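Local coordinates for CDP-glucose 4,6-dehydratase (PDB 1WVG), which catalyses the NAD(+)-dependent dehydration of CDP-D-glucose to CDP-4-dehydro-6-deoxy-D-glucose, an early step in making the CDP-3,6-dideoxy-D-mannose used for the O-antigen of lipopolysaccharide, at residues Asp65-Glu70 with Pro100-Ser105; Gly110-Leu115 with Ser169-Ser174. One frame throughout, in Å; residues are numbered along the deposited sequence.

Contact 1. Residues Asp65-Glu70 with Pro100-Ser105. With APR (adenosine-5-diphosphoribose), chain C.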
ATOM      1  N   ASP A  65      -7.239  39.925  -2.946  1.00 22.10           N
ATOM      2  CA  ASP A  65      -7.563  38.603  -3.388  1.00 22.24           C
ATOM      3  C   ASP A  65      -6.366  37.772  -3.745  1.00 38.87           C
ATOM      4  O   ASP A  65      -5.480  38.193  -4.526  1.00 26.62           O
ATOM      5  CB  ASP A  65      -8.459  38.640  -4.599  1.00 18.16           C
ATOM      6  CG  ASP A  65      -9.104  37.316  -4.732  1.00 33.33           C
ATOM      7  OD1 ASP A  65      -8.514  36.235  -4.726  1.00 29.62           O
ATOM      8  OD2 ASP A  65     -10.384  37.476  -4.835  1.00 23.90           O
ATOM      9  N   ILE A  66      -6.382  36.569  -3.158  1.00 24.86           N
ATOM     10  CA  ILE A  66      -5.284  35.655  -3.413  1.00 22.61           C
ATOM     11  C   ILE A  66      -5.148  35.256  -4.888  1.00 24.32           C
ATOM     12  O   ILE A  66      -4.103  34.842  -5.391  1.00 24.84           O
ATOM     13  CB  ILE A  66      -5.373  34.458  -2.485  1.00 28.59           C
ATOM     14  CG1 ILE A  66      -3.989  33.829  -2.393  1.00 28.39           C
ATOM     15  CG2 ILE A  66      -6.414  33.468  -3.000  1.00 35.69           C
ATOM     16  CD1 ILE A  66      -3.069  34.661  -1.509  1.00 33.92           C
ATOM     17  N   ARG A  67      -6.244  35.391  -5.598  1.00 21.36           N
ATOM     18  CA  ARG A  67      -6.230  35.063  -6.994  1.00 20.91           C
ATOM     19  C   ARG A  67      -5.604  36.149  -7.860  1.00 30.70           C
ATOM     20  O   ARG A  67      -5.422  35.981  -9.064  1.00 24.21           O
ATOM     21  CB  ARG A  67      -7.632  34.709  -7.447  1.00 30.97           C
ATOM     22  CG  ARG A  67      -8.122  33.468  -6.716  1.00 33.60           C
ATOM     23  CD  ARG A  67      -9.610  33.265  -6.905  1.00 29.28           C
ATOM     24  NE  ARG A  67     -10.366  34.151  -6.050  1.00 27.42           N
ATOM     25  CZ  ARG A  67     -11.690  34.275  -6.044  1.00 56.10           C
ATOM     26  NH1 ARG A  67     -12.480  33.554  -6.845  1.00 46.69           N
ATOM     27  NH2 ARG A  67     -12.251  35.156  -5.201  1.00 31.42           N
ATOM     28  N   ASP A  68      -5.272  37.285  -7.264  1.00 24.94           N
ATOM     29  CA  ASP A  68      -4.665  38.334  -8.053  1.00 25.84           C
ATOM     30  C   ASP A  68      -3.183  38.238  -7.807  1.00 29.50           C
ATOM     31  O   ASP A  68      -2.667  38.794  -6.824  1.00 30.72           O
ATOM     32  CB  ASP A  68      -5.250  39.697  -7.583  0.50 29.33           C
ATOM     33  CG  ASP A  68      -6.750  39.860  -7.780  0.50 41.41           C
ATOM     34  OD1 ASP A  68      -7.369  39.306  -8.683  0.50 37.86           O
ATOM     35  OD2 ASP A  68      -7.315  40.674  -6.905  0.50 41.97           O
ATOM     36  N   PHE A  69      -2.519  37.489  -8.688  1.00 26.35           N
ATOM     37  CA  PHE A  69      -1.078  37.243  -8.533  1.00 26.84           C
ATOM     38  C   PHE A  69      -0.207  38.458  -8.327  1.00 25.91           C
ATOM     39  O   PHE A  69       0.585  38.556  -7.388  1.00 27.58           O
ATOM     40  CB  PHE A  69      -0.443  36.332  -9.617  1.00 24.44           C
ATOM     41  CG  PHE A  69       1.050  36.081  -9.406  1.00 26.91           C
ATOM     42  CD1 PHE A  69       1.539  35.463  -8.251  1.00 24.72           C
ATOM     43  CD2 PHE A  69       1.987  36.450 -10.377  1.00 31.50           C
ATOM     44  CE1 PHE A  69       2.897  35.206  -8.052  1.00 25.54           C
ATOM     45  CE2 PHE A  69       3.351  36.206 -10.197  1.00 29.32           C
ATOM     46  CZ  PHE A  69       3.809  35.583  -9.035  1.00 27.51           C
ATOM     47  N   GLU A  70      -0.331  39.324  -9.306  1.00 26.49           N
ATOM     48  CA  GLU A  70       0.386  40.554  -9.393  1.00 42.05           C
ATOM     49  C   GLU A  70       0.216  41.371  -8.112  1.00 27.80           C
ATOM     50  O   GLU A  70       1.203  41.779  -7.486  1.00 28.23           O
ATOM     51  CB  GLU A  70      -0.066  41.249 -10.696  1.00 54.78           C
ATOM     52  CG  GLU A  70      -0.231  40.237 -11.886  1.00100.00           C
ATOM     53  CD  GLU A  70      -1.658  39.847 -12.273  1.00100.00           C
ATOM     54  OE1 GLU A  70      -2.518  39.522 -11.471  1.00 89.75           O
ATOM     55  OE2 GLU A  70      -1.859  39.848 -13.584  1.00100.00           O
ATOM     56  N   PRO A 100     -17.904  25.182  -6.643  1.00 22.64           N
ATOM     57  CA  PRO A 100     -16.727  24.433  -6.980  1.00 17.60           C
ATOM     58  C   PRO A 100     -15.606  25.272  -7.564  1.00 37.11           C
ATOM     59  O   PRO A 100     -14.419  25.201  -7.185  1.00 19.81           O
ATOM     60  CB  PRO A 100     -17.160  23.398  -8.034  1.00 22.30           C
ATOM     61  CG  PRO A 100     -18.609  23.694  -8.357  1.00 24.35           C
ATOM     62  CD  PRO A 100     -19.129  24.575  -7.237  1.00 21.14           C
ATOM     63  N   ILE A 101     -15.975  26.076  -8.539  1.00 31.29           N
ATOM     64  CA  ILE A 101     -14.927  26.860  -9.141  1.00 28.89           C
ATOM     65  C   ILE A 101     -14.227  27.844  -8.212  1.00 28.85           C
ATOM     66  O   ILE A 101     -13.015  27.965  -8.202  1.00 23.91           O
ATOM     67  CB  ILE A 101     -15.467  27.521 -10.378  1.00 35.51           C
ATOM     68  CG1 ILE A 101     -16.007  26.397 -11.276  1.00 33.16           C
ATOM     69  CG2 ILE A 101     -14.381  28.360 -11.056  1.00 30.55           C
ATOM     70  CD1 ILE A 101     -16.526  26.912 -12.626  1.00 26.77           C
ATOM     71  N   LYS A 102     -14.982  28.579  -7.419  1.00 20.55           N
ATOM     72  CA  LYS A 102     -14.343  29.523  -6.537  1.00 18.18           C
ATOM     73  C   LYS A 102     -13.477  28.781  -5.515  1.00 28.03           C
ATOM     74  O   LYS A 102     -12.458  29.294  -5.004  1.00 23.12           O
ATOM     75  CB  LYS A 102     -15.441  30.247  -5.784  1.00 21.16           C
ATOM     76  CG  LYS A 102     -14.967  31.491  -5.061  1.00 50.16           C
ATOM     77  CD  LYS A 102     -14.677  31.341  -3.568  1.00 39.87           C
ATOM     78  CE  LYS A 102     -13.547  32.293  -3.152  1.00 35.71           C
ATOM     79  NZ  LYS A 102     -13.186  32.352  -1.720  1.00 53.07           N
ATOM     80  N   THR A 103     -13.906  27.568  -5.169  1.00 24.84           N
ATOM     81  CA  THR A 103     -13.162  26.805  -4.185  1.00 18.23           C
ATOM     82  C   THR A 103     -11.792  26.389  -4.719  1.00 15.46           C
ATOM     83  O   THR A 103     -10.755  26.602  -4.093  1.00 19.76           O
ATOM     84  CB  THR A 103     -13.971  25.608  -3.682  1.00 19.53           C
ATOM     85  OG1 THR A 103     -15.149  26.052  -3.042  1.00 19.23           O
ATOM     86  CG2 THR A 103     -13.144  24.799  -2.682  1.00 18.04           C
ATOM     87  N   TYR A 104     -11.781  25.846  -5.914  1.00 15.69           N
ATOM     88  CA  TYR A 104     -10.542  25.440  -6.514  1.00 13.99           C
ATOM     89  C   TYR A 104      -9.613  26.593  -6.855  1.00 28.12           C
ATOM     90  O   TYR A 104      -8.383  26.548  -6.612  1.00 19.81           O
ATOM     91  CB  TYR A 104     -10.836  24.609  -7.764  1.00 15.39           C
ATOM     92  CG  TYR A 104     -11.114  23.150  -7.471  1.00 23.77           C
ATOM     93  CD1 TYR A 104     -12.425  22.667  -7.527  1.00 21.33           C
ATOM     94  CD2 TYR A 104     -10.080  22.245  -7.180  1.00 21.90           C
ATOM     95  CE1 TYR A 104     -12.698  21.316  -7.296  1.00 24.03           C
ATOM     96  CE2 TYR A 104     -10.334  20.886  -6.960  1.00 16.99           C
ATOM     97  CZ  TYR A 104     -11.653  20.428  -7.016  1.00 29.46           C
ATOM     98  OH  TYR A 104     -11.942  19.098  -6.807  1.00 17.83           O
ATOM     99  N   SER A 105     -10.186  27.643  -7.449  1.00 22.03           N
ATOM    100  CA  SER A 105      -9.354  28.802  -7.793  1.00 23.04           C
ATOM    101  C   SER A 105      -8.724  29.383  -6.534  1.00 22.89           C
ATOM    102  O   SER A 105      -7.521  29.695  -6.477  1.00 18.74           O
ATOM    103  CB  SER A 105     -10.092  29.918  -8.554  1.00 26.84           C
ATOM    104  OG  SER A 105     -11.187  30.369  -7.772  1.00 34.63           O
TER
HETATM  105  N1  APR C 400      -8.277  35.889  -1.231  1.00 23.39           N
HETATM  106  C2  APR C 400      -7.773  36.206  -0.014  1.00 18.70           C
HETATM  107  N3  APR C 400      -8.149  35.786   1.156  1.00 16.60           N
HETATM  108  C4  APR C 400      -9.159  34.895   1.067  1.00 16.67           C
HETATM  109  C5  APR C 400      -9.765  34.446  -0.064  1.00 16.61           C
HETATM  110  C6  APR C 400      -9.302  34.995  -1.298  1.00 22.54           C
HETATM  111  N6  APR C 400      -9.724  34.676  -2.533  1.00 20.22           N
HETATM  112  N7  APR C 400     -10.749  33.516   0.245  1.00 16.14           N
HETATM  113  C8  APR C 400     -10.726  33.436   1.566  1.00 11.23           C
HETATM  114  N9  APR C 400      -9.781  34.250   2.110  1.00 26.91           N
HETATM  115  C1' APR C 400      -9.447  34.468   3.507  1.00 22.70           C
HETATM  116  C2' APR C 400     -10.610  35.057   4.256  1.00 25.25           C
HETATM  117  O2' APR C 400     -10.744  36.451   3.941  1.00 27.03           O
HETATM  118  C3' APR C 400     -10.127  34.801   5.685  1.00 16.08           C
HETATM  119  O3' APR C 400      -9.122  35.689   6.198  1.00 21.69           O
HETATM  120  O4' APR C 400      -9.259  33.233   4.121  1.00 22.99           O
HETATM  121  C4' APR C 400      -9.564  33.365   5.511  1.00 13.81           C
HETATM  122  C5' APR C 400     -10.546  32.265   5.785  1.00 16.41           C
HETATM  123  O5' APR C 400     -10.817  32.275   7.209  1.00 24.68           O
HETATM  124  PA  APR C 400     -12.090  31.484   7.846  1.00 26.37           P
HETATM  125  O1A APR C 400     -13.261  31.374   6.879  1.00 22.94           O
HETATM  126  O2A APR C 400     -12.288  31.994   9.293  1.00 25.08           O
HETATM  127  O3A APR C 400     -11.512  30.022   7.941  1.00 23.39           O
HETATM  128  PB  APR C 400     -10.451  29.449   9.032  1.00 22.84           P
HETATM  129  O1B APR C 400     -11.233  28.512   9.921  1.00 28.18           O
HETATM  130  O2B APR C 400      -9.614  30.553   9.654  1.00 28.55           O
HETATM  131  O5D APR C 400      -9.449  28.699   8.048  1.00 39.81           O
HETATM  132  C5D APR C 400      -8.097  29.178   7.972  1.00 35.08           C
HETATM  133  O4D APR C 400      -7.084  26.916   7.867  1.00 28.91           O
HETATM  134  O1D APR C 400      -8.432  25.019   8.107  1.00 34.29           O
HETATM  135  C1D APR C 400      -7.703  25.869   7.176  1.00 40.39           C
HETATM  136  O2D APR C 400      -8.896  25.807   5.036  1.00 30.88           O
HETATM  137  C2D APR C 400      -8.695  26.542   6.259  1.00 39.79           C
HETATM  138  O3D APR C 400      -7.008  27.445   4.839  1.00 34.05           O
HETATM  139  C3D APR C 400      -7.951  27.799   5.848  1.00 80.62           C
HETATM  140  C4D APR C 400      -7.303  28.181   7.158  1.00 45.62           C
HETATM  141  O   HOH W   1     -12.969  32.483  -9.758  1.00 36.78           O
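Arg67 reaches across from its loop to the first turns of helix 100-121, laying its side chain over Ser105 and against Lys102. The close-packed part is the arginine's aliphatic stem: CD of Arg67 lies 3.4 Å from OG of Ser105, while CG faces the carbonyl of the same serine. A bend at chi3 (-78°) turns the guanidinium back toward Asp65, which it grips side-on, NE of Arg67 to OD1 of Asp65 at 3.1 Å and NH2 to OD2 at 3.0 Å. The NE bond is nearly in the guanidinium plane, whereas that from NH2 is tilted 30° out of it. OD1 of Asp65 also closes an Asx turn by accepting the backbone N of Arg67 at 2.6 Å. Held at both oxygens by the guanidinium and at OD1 by the loop backbone, the carboxylate is fixed in rotation, and OD1 of Asp65 accepts N6 of the ADP-ribose adenine at 3.0 Å. The backbone N of Ile66 donates to adenine N1 at 2.8 Å, so that N6 and N1 are both read by the loop, as expected of the NAD site in this Rossmann-fold enzyme.

Lys102 is held more loosely. Its CE sits over one guanidinium face toward the rim, its chain crossing that of Arg67 at about a right angle, and NZ makes only a weak bond to adenine N7 at 3.3 Å. A water bridges NH1 of Arg67 and OG of Ser105, both bonds weak, on the loose side of this surface contact.

The loop follows strand 60-63 and leads into helix 69-79. Tyr39, near the end of the adjacent parallel strand 35-40, hydrogen-bonds through its hydroxyl with the carbonyl O of Asp65, and Thr103 and Tyr104 turn the other flank of helix 100-121 to helix 156-175.

Contact 2. Residues Gly110-Leu115 with Ser169-Ser174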
ATOM      1  N   GLY A 110      -4.588  29.973  -5.571  1.00 20.92           N
ATOM      2  CA  GLY A 110      -4.145  30.862  -4.516  1.00 16.90           C
ATOM      3  C   GLY A 110      -2.816  30.325  -3.940  1.00 27.05           C
ATOM      4  O   GLY A 110      -1.891  31.080  -3.641  1.00 24.94           O
ATOM      5  N   THR A 111      -2.692  28.992  -3.779  1.00 23.70           N
ATOM      6  CA  THR A 111      -1.448  28.397  -3.250  1.00 19.09           C
ATOM      7  C   THR A 111      -0.314  28.558  -4.242  1.00 25.73           C
ATOM      8  O   THR A 111       0.815  28.909  -3.900  1.00 21.14           O
ATOM      9  CB  THR A 111      -1.682  26.915  -2.951  1.00 27.07           C
ATOM     10  OG1 THR A 111      -2.671  26.893  -1.942  1.00 20.89           O
ATOM     11  CG2 THR A 111      -0.395  26.273  -2.422  1.00 19.82           C
ATOM     12  N   VAL A 112      -0.651  28.303  -5.508  1.00 22.16           N
ATOM     13  CA  VAL A 112       0.324  28.464  -6.561  1.00 19.71           C
ATOM     14  C   VAL A 112       0.858  29.893  -6.578  1.00 31.21           C
ATOM     15  O   VAL A 112       2.083  30.119  -6.718  1.00 26.56           O
ATOM     16  CB  VAL A 112      -0.313  28.191  -7.905  1.00 21.92           C
ATOM     17  CG1 VAL A 112       0.709  28.430  -9.067  1.00 17.79           C
ATOM     18  CG2 VAL A 112      -0.885  26.763  -7.883  1.00 18.08           C
ATOM     19  N   HIS A 113      -0.093  30.838  -6.476  1.00 21.30           N
ATOM     20  CA  HIS A 113       0.292  32.238  -6.507  1.00 23.14           C
ATOM     21  C   HIS A 113       1.210  32.555  -5.365  1.00 20.76           C
ATOM     22  O   HIS A 113       2.259  33.196  -5.486  1.00 29.24           O
ATOM     23  CB  HIS A 113      -0.915  33.184  -6.420  1.00 23.01           C
ATOM     24  CG  HIS A 113      -1.687  33.101  -7.672  1.00 23.63           C
ATOM     25  ND1 HIS A 113      -2.961  33.645  -7.779  1.00 25.71           N
ATOM     26  CD2 HIS A 113      -1.361  32.504  -8.852  1.00 22.68           C
ATOM     27  CE1 HIS A 113      -3.389  33.394  -9.026  1.00 17.86           C
ATOM     28  NE2 HIS A 113      -2.442  32.713  -9.699  1.00 24.09           N
ATOM     29  N   LEU A 114       0.781  32.126  -4.216  1.00 16.03           N
ATOM     30  CA  LEU A 114       1.575  32.414  -3.046  1.00 14.31           C
ATOM     31  C   LEU A 114       2.964  31.842  -3.190  1.00 30.98           C
ATOM     32  O   LEU A 114       3.929  32.548  -2.932  1.00 23.68           O
ATOM     33  CB  LEU A 114       0.840  31.942  -1.784  1.00 14.86           C
ATOM     34  CG  LEU A 114       1.410  32.432  -0.450  1.00 15.73           C
ATOM     35  CD1 LEU A 114       2.464  31.446   0.063  1.00 17.37           C
ATOM     36  CD2 LEU A 114       1.951  33.851  -0.513  1.00 17.68           C
ATOM     37  N   LEU A 115       3.075  30.574  -3.637  1.00 28.75           N
ATOM     38  CA  LEU A 115       4.396  29.937  -3.793  1.00 16.93           C
ATOM     39  C   LEU A 115       5.207  30.524  -4.936  1.00 25.67           C
ATOM     40  O   LEU A 115       6.432  30.680  -4.813  1.00 25.36           O
ATOM     41  CB  LEU A 115       4.375  28.404  -3.812  1.00 19.59           C
ATOM     42  CG  LEU A 115       3.669  27.814  -2.601  1.00 21.31           C
ATOM     43  CD1 LEU A 115       3.434  26.305  -2.754  1.00 18.29           C
ATOM     44  CD2 LEU A 115       4.424  28.121  -1.305  1.00 16.63           C
ATOM     45  N   SER A 169       4.269  20.259  -2.643  1.00 18.09           N
ATOM     46  CA  SER A 169       5.412  19.382  -2.787  1.00 13.45           C
ATOM     47  C   SER A 169       6.146  19.553  -4.123  1.00 21.02           C
ATOM     48  O   SER A 169       7.347  19.317  -4.236  1.00 21.25           O
ATOM     49  CB  SER A 169       5.063  17.965  -2.351  1.00 28.04           C
ATOM     50  OG  SER A 169       4.281  17.306  -3.299  1.00 42.58           O
ATOM     51  N   ALA A 170       5.429  19.980  -5.178  1.00 20.51           N
ATOM     52  CA  ALA A 170       6.031  20.196  -6.492  1.00 20.40           C
ATOM     53  C   ALA A 170       6.860  21.482  -6.463  1.00 27.47           C
ATOM     54  O   ALA A 170       7.932  21.599  -7.070  1.00 25.96           O
ATOM     55  CB  ALA A 170       5.022  20.134  -7.641  1.00 19.46           C
ATOM     56  N   PHE A 171       6.388  22.485  -5.716  1.00 27.12           N
ATOM     57  CA  PHE A 171       7.172  23.698  -5.625  1.00 24.76           C
ATOM     58  C   PHE A 171       8.435  23.369  -4.853  1.00 26.20           C
ATOM     59  O   PHE A 171       9.550  23.749  -5.222  1.00 25.04           O
ATOM     60  CB  PHE A 171       6.402  24.828  -4.920  1.00 20.15           C
ATOM     61  CG  PHE A 171       5.743  25.734  -5.927  1.00 24.21           C
ATOM     62  CD1 PHE A 171       4.613  25.307  -6.628  1.00 20.48           C
ATOM     63  CD2 PHE A 171       6.254  27.005  -6.206  1.00 25.24           C
ATOM     64  CE1 PHE A 171       3.981  26.131  -7.566  1.00 20.34           C
ATOM     65  CE2 PHE A 171       5.644  27.837  -7.153  1.00 28.06           C
ATOM     66  CZ  PHE A 171       4.500  27.401  -7.826  1.00 24.38           C
ATOM     67  N   ARG A 172       8.226  22.636  -3.767  1.00 18.14           N
ATOM     68  CA  ARG A 172       9.345  22.253  -2.968  1.00 20.85           C
ATOM     69  C   ARG A 172      10.373  21.540  -3.804  1.00 30.62           C
ATOM     70  O   ARG A 172      11.537  21.904  -3.775  1.00 26.83           O
ATOM     71  CB  ARG A 172       8.981  21.354  -1.818  1.00 17.29           C
ATOM     72  CG  ARG A 172      10.169  21.089  -0.911  1.00 18.54           C
ATOM     73  CD  ARG A 172       9.800  20.192   0.277  1.00 25.23           C
ATOM     74  NE  ARG A 172       8.671  20.603   1.157  1.00 24.92           N
ATOM     75  CZ  ARG A 172       7.483  19.950   1.228  1.00 46.06           C
ATOM     76  NH1 ARG A 172       7.222  18.883   0.465  1.00 24.93           N
ATOM     77  NH2 ARG A 172       6.513  20.359   2.067  1.00 24.04           N
ATOM     78  N   ASN A 173       9.927  20.521  -4.544  1.00 25.76           N
ATOM     79  CA  ASN A 173      10.793  19.707  -5.395  1.00 20.15           C
ATOM     80  C   ASN A 173      11.531  20.487  -6.459  1.00 21.99           C
ATOM     81  O   ASN A 173      12.763  20.408  -6.586  1.00 30.93           O
ATOM     82  CB  ASN A 173      10.070  18.506  -6.051  1.00 16.43           C
ATOM     83  CG  ASN A 173      10.002  17.295  -5.140  1.00 63.23           C
ATOM     84  OD1 ASN A 173      10.912  17.074  -4.314  1.00 61.87           O
ATOM     85  ND2 ASN A 173       8.930  16.510  -5.290  1.00 44.51           N
ATOM     86  N   SER A 174      10.779  21.246  -7.207  1.00 21.19           N
ATOM     87  CA  SER A 174      11.310  22.020  -8.310  1.00 19.85           C
ATOM     88  C   SER A 174      12.012  23.321  -8.001  1.00 31.25           C
ATOM     89  O   SER A 174      12.902  23.721  -8.766  1.00 30.72           O
ATOM     90  CB  SER A 174      10.166  22.446  -9.203  1.00 22.93           C
ATOM     91  OG  SER A 174       9.279  21.386  -9.436  1.00 52.45           O
TER
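The ring of Phe171 projects from helix 156-175 and presents one face to Leu115 of helix 100-121. CB of Leu115 stands over that face in a CH-pi contact, 3.7 Å from the ring centroid and 24° off the ring normal. It is displaced toward the rim, its nearest ring atom being CD2 of Phe171 at 3.3 Å. The two side chains run obliquely to each other. CG of Leu115, placed beside the backbone N (chi1 -54°), carries CD1 toward CB and CG of Phe171, both 4.0 Å away.

Val112, one turn earlier, meets the far end of the ring. Its CG1, anti to the backbone N (chi1 177°), is the branch that meets CZ of Phe171, at 4.1 Å, the valine and phenylalanine side chains crossing at about a right angle. The carbonyl O of Val112 also approaches CZ obliquely, so the ring tip rests partly against helix backbone.

Phe175, at the end of helix 156-175, stacks edge-to-face with Phe171, and Val167, one turn before Phe171, packs on both Val112 and Leu115. Leu115 also touches Val127 of strand 126-130, which places this apolar contact against the parallel Rossmann sheet, while His113 turns to helix 69-79 and Leu114 to both that helix and strand 83-86.

Both contacts use helix 100-121, contact 1 at its first turns and contact 2 farther along. Contact 1 lies at the surface and is polar, its charged groups and loop backbone organised around the bound adenine. Contact 2 is buried and apolar, joining two helices through an aromatic ring; its Val112 side chain is about 13 Å from the bound ADP-ribose. The two are nevertheless coupled: ND1 of His113 is a probable hydrogen-bond partner of the carbonyl O of Ile66 at 2.9 Å, and Phe69 packs on the carbonyl of His113, tying the adenine loop to the middle of the helix. Each also has residues packed against the second subunit, where Ile101 touches both Phe69 and His113.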